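Local atomic coordinates of trypanothione-dependent glyoxalase I (Leishmania major, PDB entry 2C21), a protein that belongs to the glyoxalase/bleomycin resistance protein/dioxygenase superfamily and holds nickel (II) in metal sites of a two-chain assembly built from mixed beta sheets. Residues 131-134 with 135-139; 104-108 with 109-113; 52-55 with 56-60; 21-24 with 25-29. All coordinates share one frame; numbering follows the deposited sequence. Where two conformers were deposited one is given.

Contact 1: residues 131-134 with 135-139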
loop_
_atom_site.group_PDB
_atom_site.type_symbol
_atom_site.label_atom_id
_atom_site.label_comp_id
_atom_site.label_asym_id
_atom_site.label_seq_id
_atom_site.Cartn_x
_atom_site.Cartn_y
_atom_site.Cartn_z
ATOM N N MET A 131 -1.059 -8.303 -15.715
ATOM C CA MET A 131 -2.516 -8.383 -15.804
ATOM C C MET A 131 -2.991 -9.590 -16.631
ATOM O O MET A 131 -4.031 -10.193 -16.325
ATOM C CB MET A 131 -3.092 -7.074 -16.376
ATOM C CG MET A 131 -2.938 -5.838 -15.476
ATOM S SD MET A 131 -3.438 -6.083 -13.760
ATOM C CE MET A 131 -1.850 -6.129 -12.958
ATOM N N GLU A 132 -2.237 -9.934 -17.673
ATOM C CA GLU A 132 -2.512 -11.148 -18.439
ATOM C C GLU A 132 -2.456 -12.357 -17.502
ATOM O O GLU A 132 -3.365 -13.192 -17.497
ATOM C CB GLU A 132 -1.496 -11.336 -19.579
ATOM C CG GLU A 132 -1.632 -10.359 -20.731
ATOM C CD GLU A 132 -0.582 -10.563 -21.816
ATOM O OE1 GLU A 132 0.138 -11.590 -21.790
ATOM O OE2 GLU A 132 -0.472 -9.679 -22.694
ATOM N N LYS A 133 -1.387 -12.428 -16.709
ATOM C CA LYS A 133 -1.191 -13.519 -15.743
ATOM C C LYS A 133 -2.283 -13.519 -14.686
ATOM O O LYS A 133 -2.857 -14.550 -14.396
ATOM C CB LYS A 133 0.190 -13.418 -15.076
ATOM C CG LYS A 133 0.523 -14.546 -14.086
ATOM C CD LYS A 133 0.205 -15.912 -14.689
ATOM C CE LYS A 133 1.043 -17.049 -14.104
ATOM N NZ LYS A 133 1.033 -18.223 -15.028
ATOM N N ALA A 134 -2.565 -12.362 -14.092
ATOM C CA ALA A 134 -3.637 -12.263 -13.106
ATOM C C ALA A 134 -4.970 -12.755 -13.675
ATOM O O ALA A 134 -5.676 -13.535 -13.042
ATOM C CB ALA A 134 -3.766 -10.831 -12.613
ATOM N N GLU A 135 -5.295 -12.331 -14.892
ATOM C CA GLU A 135 -6.538 -12.754 -15.524
ATOM C C GLU A 135 -6.609 -14.269 -15.702
ATOM O O GLU A 135 -7.630 -14.894 -15.342
ATOM C CB GLU A 135 -6.732 -12.071 -16.879
ATOM C CG GLU A 135 -8.049 -12.462 -17.552
ATOM C CD GLU A 135 -8.113 -12.063 -19.008
ATOM O OE1 GLU A 135 -7.385 -11.135 -19.406
ATOM O OE2 GLU A 135 -8.898 -12.689 -19.746
ATOM N N ALA A 136 -5.548 -14.858 -16.257
ATOM C CA ALA A 136 -5.516 -16.311 -16.486
ATOM C C ALA A 136 -5.616 -17.072 -15.161
ATOM O O ALA A 136 -6.327 -18.067 -15.057
ATOM C CB ALA A 136 -4.252 -16.706 -17.233
ATOM N N ASP A 137 -4.912 -16.593 -14.142
ATOM C CA ASP A 137 -4.968 -17.238 -12.828
ATOM C C ASP A 137 -6.402 -17.192 -12.269
ATOM O O ASP A 137 -6.899 -18.180 -11.737
ATOM C CB ASP A 137 -3.986 -16.582 -11.835
ATOM C CG ASP A 137 -2.514 -16.945 -12.095
ATOM O OD1 ASP A 137 -2.208 -17.837 -12.925
ATOM O OD2 ASP A 137 -1.640 -16.327 -11.437
ATOM N N MET A 138 -7.066 -16.042 -12.377
ATOM C CA MET A 138 -8.431 -15.899 -11.868
ATOM C C MET A 138 -9.396 -16.848 -12.580
ATOM O O MET A 138 -10.251 -17.467 -11.951
ATOM C CB MET A 138 -8.917 -14.461 -12.034
ATOM C CG MET A 138 -8.259 -13.461 -11.092
ATOM S SD MET A 138 -8.973 -11.817 -11.223
ATOM C CE MET A 138 -10.486 -12.005 -10.294
ATOM N N LYS A 139 -9.265 -16.958 -13.898
ATOM C CA LYS A 139 -10.140 -17.845 -14.661
ATOM C C LYS A 139 -9.904 -19.312 -14.275
ATOM O O LYS A 139 -10.853 -20.040 -13.981
ATOM C CB LYS A 139 -9.977 -17.601 -16.167
ATOM C CG LYS A 139 -10.598 -16.263 -16.605
ATOM C CD LYS A 139 -10.505 -16.001 -18.107
ATOM C CE LYS A 139 -11.344 -14.786 -18.497
ATOM N NZ LYS A 139 -11.427 -14.555 -19.978
#
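Lys133 and Asp137 meet one turn apart on the C-terminal alpha helix 127-141, whose i to i+4 pattern sets every bond between residues 131-134 and 135-139. Backbone bonds come first: the amides of Glu135, Ala136, Asp137 and Met138 give their hydrogens to the carbonyls of Met131, Glu132, Lys133 and Ala134. All four are close to straight; Asp137 N to Lys133 O measures 2.9 Å.

The charged pair is looser. Lys133 sends CG anti to its backbone N (chi1 -178°) and then bends at chi2, which lays its aliphatic part against the carboxylate. Its CE comes within 3.5 Å of Asp137 OD1, while Lys133 NZ stays 3.9 Å from Asp137 OD1, a long salt bridge. The firmer charge partner of Asp137 is Arg36 of the second subunit, which pairs with OD2, and Trp38 of that subunit packs on both Lys133 and Asp137. The aspartate is buried, and two cations near its carboxylate would probably keep it ionised. A further salt bridge, offset by two residues, joins Lys139 NZ to Glu135 OE2 at 3.2 Å, on the anti lone pair of that oxygen. Glu132 turns instead to Lys128.

Ala134 is buried, and Glu55 of the second subunit packs on it; this turn of helix thus belongs to the dimer interface. The Met138 side chain starts out beside the carbonyl of Ala134, its CG 3.2 Å from Ala134 O and its SD 4.1 Å from that oxygen.

Contact 2: residues 104-108 with 109-113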
loop_
_atom_site.group_PDB
_atom_site.type_symbol
_atom_site.label_atom_id
_atom_site.label_comp_id
_atom_site.label_asym_id
_atom_site.label_seq_id
_atom_site.Cartn_x
_atom_site.Cartn_y
_atom_site.Cartn_z
ATOM N N TYR A 104 17.102 -6.149 -7.359
ATOM C CA TYR A 104 16.848 -7.286 -8.242
ATOM C C TYR A 104 16.356 -6.808 -9.605
ATOM O O TYR A 104 15.624 -5.829 -9.691
ATOM C CB TYR A 104 15.796 -8.207 -7.610
ATOM C CG TYR A 104 15.336 -9.344 -8.499
ATOM C CD1 TYR A 104 16.125 -10.483 -8.676
ATOM C CD2 TYR A 104 14.105 -9.291 -9.152
ATOM C CE1 TYR A 104 15.704 -11.536 -9.485
ATOM C CE2 TYR A 104 13.679 -10.336 -9.975
ATOM C CZ TYR A 104 14.477 -11.456 -10.129
ATOM O OH TYR A 104 14.052 -12.488 -10.933
ATOM N N GLU A 105 16.760 -7.513 -10.657
ATOM C CA GLU A 105 16.337 -7.219 -12.020
ATOM C C GLU A 105 16.409 -8.524 -12.806
ATOM O O GLU A 105 17.494 -9.076 -12.954
ATOM C CB GLU A 105 17.285 -6.176 -12.631
ATOM C CG GLU A 105 16.781 -5.480 -13.907
ATOM C CD GLU A 105 17.914 -4.867 -14.743
ATOM O OE1 GLU A 105 17.685 -4.548 -15.934
ATOM O OE2 GLU A 105 19.036 -4.712 -14.215
ATOM N N ASP A 106 15.276 -9.039 -13.287
ATOM C CA ASP A 106 15.302 -10.289 -14.066
ATOM C C ASP A 106 15.731 -10.036 -15.510
ATOM O O ASP A 106 15.762 -8.891 -15.965
ATOM C CB ASP A 106 13.960 -11.044 -14.007
ATOM C CG ASP A 106 12.799 -10.285 -14.650
ATOM O OD1 ASP A 106 13.021 -9.287 -15.366
ATOM O OD2 ASP A 106 11.643 -10.709 -14.429
ATOM N N GLU A 107 16.054 -11.112 -16.217
ATOM C CA GLU A 107 16.469 -11.030 -17.618
ATOM C C GLU A 107 15.306 -10.687 -18.556
ATOM O O GLU A 107 15.517 -10.089 -19.617
ATOM C CB GLU A 107 17.106 -12.355 -18.082
ATOM C CG GLU A 107 18.640 -12.401 -18.067
ATOM C CD GLU A 107 19.220 -12.848 -16.732
ATOM O OE1 GLU A 107 18.912 -12.210 -15.702
ATOM O OE2 GLU A 107 20.001 -13.830 -16.723
ATOM N N SER A 108 14.091 -11.081 -18.177
ATOM C CA SER A 108 12.944 -11.015 -19.090
ATOM C C SER A 108 12.351 -9.610 -19.234
ATOM O O SER A 108 11.784 -9.286 -20.282
ATOM C CB SER A 108 11.856 -12.013 -18.662
ATOM O OG SER A 108 11.078 -11.531 -17.583
ATOM N N GLY A 109 12.490 -8.786 -18.191
ATOM C CA GLY A 109 11.908 -7.440 -18.155
ATOM C C GLY A 109 10.558 -7.395 -17.455
ATOM O O GLY A 109 9.867 -6.380 -17.505
ATOM N N PHE A 110 10.180 -8.485 -16.789
ATOM C CA PHE A 110 8.889 -8.562 -16.106
ATOM C C PHE A 110 8.904 -7.831 -14.758
ATOM O O PHE A 110 7.923 -7.179 -14.377
ATOM C CB PHE A 110 8.480 -10.031 -15.900
ATOM C CG PHE A 110 7.292 -10.210 -14.994
ATOM C CD1 PHE A 110 6.040 -9.743 -15.370
ATOM C CD2 PHE A 110 7.429 -10.819 -13.750
ATOM C CE1 PHE A 110 4.944 -9.891 -14.531
ATOM C CE2 PHE A 110 6.332 -10.977 -12.906
ATOM C CZ PHE A 110 5.090 -10.511 -13.297
ATOM N N MET A 111 10.023 -7.933 -14.047
ATOM C CA MET A 111 10.075 -7.561 -12.633
ATOM C C MET A 111 11.439 -7.018 -12.218
ATOM O O MET A 111 12.475 -7.488 -12.674
ATOM C CB MET A 111 9.729 -8.793 -11.797
ATOM C CG MET A 111 10.139 -8.754 -10.329
ATOM S SD MET A 111 9.639 -10.259 -9.444
ATOM C CE MET A 111 9.985 -11.541 -10.643
ATOM N N ALA A 112 11.425 -6.022 -11.336
ATOM C CA ALA A 112 12.642 -5.543 -10.695
ATOM C C ALA A 112 12.296 -5.016 -9.327
ATOM O O ALA A 112 11.135 -4.714 -9.049
ATOM C CB ALA A 112 13.315 -4.461 -11.532
ATOM N N PHE A 113 13.303 -4.942 -8.469
ATOM C CA PHE A 113 13.152 -4.314 -7.168
ATOM C C PHE A 113 14.176 -3.207 -7.038
ATOM O O PHE A 113 15.362 -3.425 -7.279
ATOM C CB PHE A 113 13.338 -5.328 -6.038
ATOM C CG PHE A 113 12.087 -6.060 -5.673
ATOM C CD1 PHE A 113 11.799 -7.295 -6.235
ATOM C CD2 PHE A 113 11.187 -5.512 -4.758
ATOM C CE1 PHE A 113 10.635 -7.974 -5.897
ATOM C CE2 PHE A 113 10.013 -6.197 -4.406
ATOM C CZ PHE A 113 9.742 -7.425 -4.981
#
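With chi1 at 64°, Asp106 holds its carboxylate between its own backbone N and carbonyl carbon, turned toward the amides of 109-111; Met111, with CG anti to its backbone N (chi1 162°), reaches the Tyr104 ring. Asp106 OD1 takes Gly109 N at 2.9 Å, from above the carboxylate plane, and Phe110 N more weakly. The other oxygen, OD2, receives a weak bond from Met111 N and lies near the plane of the Phe110 ring, at its edge. Ser108 OG adds a further acceptor for Phe110 N at 3.3 Å. One carboxylate and one hydroxyl thus gather the amides of the turn in the beta hairpin of strands 102-105 and 111-115. Tyr104 and Phe113 form its antiparallel hydrogen-bonded pair, with Phe113 N 2.8 Å from Tyr104 O, and Glu105 faces Ala112 in a non-hydrogen-bonded pair. Beyond them Asp106 N gives an almost straight bond to Met111 O (178°). Met111 CG meets the edge of the Tyr104 ring, 3.9 Å from CE2, and its SD makes an oblique Met-aromatic contact. On the same side of the sheet as Tyr104, Phe113 packs edge-to-face with nickel ligand His80. Glu105, on the Ala112 face, pairs with Arg96; Phe110 packs on helix 127-141.

Contact 3: residues 52-55 with 56-60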
loop_
_atom_site.group_PDB
_atom_site.type_symbol
_atom_site.label_atom_id
_atom_site.label_comp_id
_atom_site.label_asym_id
_atom_site.label_seq_id
_atom_site.Cartn_x
_atom_site.Cartn_y
_atom_site.Cartn_z
ATOM N N TYR A 52 -0.246 8.746 -8.923
ATOM C CA TYR A 52 -0.354 8.860 -10.357
ATOM C C TYR A 52 -1.691 9.480 -10.739
ATOM O O TYR A 52 -1.986 9.680 -11.908
ATOM C CB TYR A 52 -0.168 7.476 -10.984
ATOM C CG TYR A 52 1.243 6.947 -10.823
ATOM C CD1 TYR A 52 2.298 7.550 -11.482
ATOM C CD2 TYR A 52 1.522 5.863 -9.997
ATOM C CE1 TYR A 52 3.594 7.082 -11.349
ATOM C CE2 TYR A 52 2.822 5.391 -9.849
ATOM C CZ TYR A 52 3.851 5.994 -10.528
ATOM O OH TYR A 52 5.146 5.525 -10.407
ATOM N N GLY A 53 -2.497 9.804 -9.743
ATOM C CA GLY A 53 -3.764 10.466 -9.985
ATOM C C GLY A 53 -4.280 10.954 -8.656
ATOM O O GLY A 53 -3.693 10.642 -7.629
ATOM N N PRO A 54 -5.344 11.768 -8.671
ATOM C CA PRO A 54 -5.922 12.273 -7.432
ATOM C C PRO A 54 -6.492 11.178 -6.552
ATOM O O PRO A 54 -6.881 10.112 -7.043
ATOM C CB PRO A 54 -7.039 13.220 -7.913
ATOM C CG PRO A 54 -7.288 12.887 -9.314
ATOM C CD PRO A 54 -6.028 12.294 -9.864
ATOM N N GLU A 55 -6.554 11.444 -5.253
ATOM C CA GLU A 55 -7.120 10.477 -4.314
ATOM C C GLU A 55 -8.537 10.059 -4.687
ATOM O O GLU A 55 -8.944 8.965 -4.345
ATOM C CB GLU A 55 -7.099 11.027 -2.896
ATOM C CG GLU A 55 -5.719 11.062 -2.291
ATOM C CD GLU A 55 -5.628 12.040 -1.169
ATOM O OE1 GLU A 55 -5.891 11.652 -0.002
ATOM O OE2 GLU A 55 -5.338 13.214 -1.467
ATOM N N MET A 56 -9.273 10.907 -5.404
ATOM C CA MET A 56 -10.671 10.641 -5.741
ATOM C C MET A 56 -10.807 9.479 -6.726
ATOM O O MET A 56 -11.835 8.805 -6.750
ATOM C CB MET A 56 -11.349 11.902 -6.335
ATOM C CG MET A 56 -11.414 13.102 -5.395
ATOM S SD MET A 56 -9.849 14.004 -5.255
ATOM C CE MET A 56 -9.947 15.041 -6.716
ATOM N N SER A 57 -9.771 9.247 -7.527
ATOM C CA SER A 57 -9.798 8.192 -8.546
ATOM C C SER A 57 -8.630 7.196 -8.480
ATOM O O SER A 57 -8.522 6.322 -9.335
ATOM C CB SER A 57 -9.816 8.852 -9.919
ATOM O OG SER A 57 -8.657 9.653 -10.093
ATOM N N SER A 58 -7.763 7.330 -7.480
ATOM C CA SER A 58 -6.512 6.574 -7.397
ATOM C C SER A 58 -6.219 6.181 -5.975
ATOM O O SER A 58 -6.679 6.837 -5.038
ATOM C CB SER A 58 -5.308 7.402 -7.829
ATOM O OG SER A 58 -5.463 7.926 -9.114
ATOM N N THR A 59 -5.411 5.134 -5.846
ATOM C CA THR A 59 -4.826 4.711 -4.570
ATOM C C THR A 59 -3.409 5.283 -4.542
ATOM O O THR A 59 -2.629 5.122 -5.495
ATOM C CB THR A 59 -4.838 3.176 -4.468
ATOM O OG1 THR A 59 -6.192 2.720 -4.589
ATOM C CG2 THR A 59 -4.261 2.691 -3.140
ATOM N N VAL A 60 -3.097 6.014 -3.484
ATOM C CA VAL A 60 -1.918 6.855 -3.477
ATOM C C VAL A 60 -0.938 6.450 -2.381
ATOM O O VAL A 60 -1.154 5.469 -1.664
ATOM C CB VAL A 60 -2.318 8.357 -3.405
ATOM C CG1 VAL A 60 -3.251 8.702 -4.564
ATOM C CG2 VAL A 60 -2.970 8.726 -2.058
HETATM O O HOH W 1 -1.552 6.557 -7.605
#
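Met56 folds back over Pro54: bends at chi2 (78°) and chi3 (83°) carry its CE to within 3.6 Å of the proline CB, with SD also close by. Ser57 approaches another part of the ring. Its OG, set between the backbone N and the carbonyl carbon, lies 3.6 Å from Pro54 CG. Ser58 instead places OG beside its own N, and this oxygen comes 3.2 Å from Gly53 CA, where glycine leaves room for it. These side chains wrap a beta turn close to type I, Pro54 to Ser57, in the loop that joins strands 45-51 and 60-66, neighbouring antiparallel strands of one sheet. Ser57 N closes the turn on Pro54 O at 3.1 Å, its nitrogen 51° above the carbonyl plane. A water spans the mouth of the loop, accepting from Tyr52 N and donating to Thr59 O. Glu55 and Val60 cross at about a right angle, the glutamate CG 3.6 Å from Val60 CG2. Beyond CG the glutamate extends to a carboxylate paired with Arg36 of the same chain, and Arg8 bonds Glu55 O. At the subunit interface, Met56 packs on Glu135 of the second subunit.

Contact 4: residues 21-24 with 25-29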
loop_
_atom_site.group_PDB
_atom_site.type_symbol
_atom_site.label_atom_id
_atom_site.label_comp_id
_atom_site.label_asym_id
_atom_site.label_seq_id
_atom_site.Cartn_x
_atom_site.Cartn_y
_atom_site.Cartn_z
ATOM N N ARG A 21 14.092 14.754 -0.168
ATOM C CA ARG A 21 14.685 13.659 -0.937
ATOM C C ARG A 21 13.659 12.587 -1.340
ATOM O O ARG A 21 13.774 12.001 -2.403
ATOM C CB ARG A 21 15.892 13.045 -0.227
ATOM C CG ARG A 21 15.555 12.104 0.843
ATOM C CD ARG A 21 16.785 11.431 1.404
ATOM N NE ARG A 21 16.358 10.640 2.552
ATOM C CZ ARG A 21 17.179 10.017 3.385
ATOM N NH1 ARG A 21 18.495 10.026 3.194
ATOM N NH2 ARG A 21 16.660 9.330 4.388
ATOM N N SER A 22 12.647 12.343 -0.510
ATOM C CA SER A 22 11.639 11.339 -0.861
ATOM C C SER A 22 10.776 11.840 -2.010
ATOM O O SER A 22 10.491 11.106 -2.958
ATOM C CB SER A 22 10.764 10.983 0.345
ATOM O OG SER A 22 11.539 10.349 1.343
ATOM N N ILE A 23 10.351 13.095 -1.906
ATOM C CA ILE A 23 9.553 13.716 -2.946
ATOM C C ILE A 23 10.313 13.720 -4.273
ATOM O O ILE A 23 9.721 13.437 -5.308
ATOM C CB ILE A 23 9.135 15.160 -2.557
ATOM C CG1 ILE A 23 8.074 15.114 -1.453
ATOM C CG2 ILE A 23 8.594 15.919 -3.762
ATOM C CD1 ILE A 23 7.822 16.463 -0.801
ATOM N N LYS A 24 11.614 14.018 -4.238
ATOM C CA LYS A 24 12.442 14.005 -5.452
ATOM C C LYS A 24 12.442 12.633 -6.120
ATOM O O LYS A 24 12.278 12.510 -7.344
ATOM C CB LYS A 24 13.882 14.417 -5.128
ATOM C CG LYS A 24 14.714 14.776 -6.365
ATOM C CD LYS A 24 16.063 15.358 -5.984
ATOM C CE LYS A 24 16.852 15.761 -7.214
ATOM N NZ LYS A 24 17.237 14.556 -7.996
ATOM N N PHE A 25 12.639 11.602 -5.306
ATOM C CA PHE A 25 12.603 10.232 -5.779
ATOM C C PHE A 25 11.245 9.858 -6.416
ATOM O O PHE A 25 11.195 9.419 -7.559
ATOM C CB PHE A 25 12.919 9.280 -4.624
ATOM C CG PHE A 25 12.892 7.839 -5.020
ATOM C CD1 PHE A 25 13.997 7.253 -5.625
ATOM C CD2 PHE A 25 11.753 7.079 -4.816
ATOM C CE1 PHE A 25 13.973 5.935 -6.003
ATOM C CE2 PHE A 25 11.711 5.756 -5.197
ATOM C CZ PHE A 25 12.820 5.175 -5.797
ATOM N N TYR A 26 10.147 10.026 -5.683
ATOM C CA TYR A 26 8.850 9.544 -6.166
ATOM C C TYR A 26 8.330 10.351 -7.355
ATOM O O TYR A 26 7.632 9.807 -8.210
ATOM C CB TYR A 26 7.807 9.442 -5.022
ATOM C CG TYR A 26 8.088 8.278 -4.091
ATOM C CD1 TYR A 26 7.814 6.973 -4.482
ATOM C CD2 TYR A 26 8.662 8.479 -2.839
ATOM C CE1 TYR A 26 8.110 5.883 -3.643
ATOM C CE2 TYR A 26 8.942 7.417 -1.996
ATOM C CZ TYR A 26 8.666 6.120 -2.392
ATOM O OH TYR A 26 8.963 5.059 -1.547
ATOM N N THR A 27 8.687 11.627 -7.431
ATOM C CA THR A 27 8.317 12.449 -8.590
ATOM C C THR A 27 9.267 12.246 -9.776
ATOM O O THR A 27 8.843 11.800 -10.841
ATOM C CB THR A 27 8.204 13.951 -8.207
ATOM O OG1 THR A 27 9.459 14.427 -7.708
ATOM C CG2 THR A 27 7.153 14.132 -7.131
ATOM N N GLU A 28 10.547 12.556 -9.587
ATOM C CA GLU A 28 11.505 12.536 -10.697
ATOM C C GLU A 28 11.874 11.120 -11.143
ATOM O O GLU A 28 11.997 10.867 -12.342
ATOM C CB GLU A 28 12.778 13.328 -10.363
ATOM C CG GLU A 28 12.525 14.807 -10.039
ATOM C CD GLU A 28 13.810 15.561 -9.755
ATOM O OE1 GLU A 28 14.893 14.934 -9.803
ATOM O OE2 GLU A 28 13.738 16.788 -9.477
ATOM N N ARG A 29 12.046 10.201 -10.198
ATOM C CA ARG A 29 12.409 8.823 -10.562
ATOM C C ARG A 29 11.193 7.963 -10.924
ATOM O O ARG A 29 11.288 7.127 -11.811
ATOM C CB ARG A 29 13.257 8.140 -9.473
ATOM C CG ARG A 29 14.509 8.923 -9.037
ATOM C CD ARG A 29 15.736 8.731 -9.960
ATOM N NE ARG A 29 15.487 9.097 -11.359
ATOM C CZ ARG A 29 15.583 10.326 -11.875
ATOM N NH1 ARG A 29 15.921 11.370 -11.129
ATOM N NH2 ARG A 29 15.326 10.512 -13.160
#
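Helix 19-29 runs through 21-24 and 25-29 with successive i to i+4 bonds, from Phe25 N to Arg21 O through Glu28 N to Lys24 O (2.8 Å), and widens into a pi-type turn at 25-29. Thr27 adds a side-chain bond to this pattern. With chi1 at 60° its OG1 sits between the backbone N and the carbonyl carbon and gives its hydrogen to Ile23 O at 2.6 Å. The amide Thr27 N reaches the same oxygen at 3.0 Å from the opposite face of the carbonyl plane, so two donors grip one acceptor. Threonine CG2 meanwhile rests 4.1 Å from Ile23 CG2.

Lys24 and Glu28 pair one turn apart. Lys24 runs out extended and turns only at chi4 (-67°), which brings NZ back to 3.0 Å from Glu28 OE1, on the syn side of the carboxylate and 33° out of its plane. The chains cross at a slant, Lys24 CG lying 3.4 Å from Glu28 OE1. Arg29 NH1 makes a second, long salt bridge to that oxygen, completing a three-residue network; Arg29 NH2 pairs with Asp94.

The buried side of the helix carries Tyr26, whose CD2 passes 3.2 Å from Ser22 O. Phe25 sets CD2 over the centre of one face of the Tyr26 ring, and both rings pack on Ile122 of strand 121-126; Tyr26 OH bonds Asp116. The helix thus joins elements of both sheets, since Tyr26 also touches Leu61 and Leu50. Lys24 and Arg29 would probably stabilise the charge of exposed Glu28, which in turn offsets their mutual repulsion.

In the fold
Along the chain the order is contact 4, contact 3, contact 2, contact 1. Contact 3 joins two strands of the first four-stranded sheet and contact 2 two strands of the second; their centres lie about 26 Å apart, on opposite sides of the chain's centre. Contact 4, on helix 19-29, has its centre about 17 Å from that of contact 3 and packs against strands of both sheets. Contact 1, on the C-terminal helix, lies farthest from contact 4, about 32 Å between centres, but its nearest atoms are about 6 Å from contact 2. Contacts 1 and 3 both touch the second subunit, so helix 127-141 and the loop before strand 60-66 join the two chains.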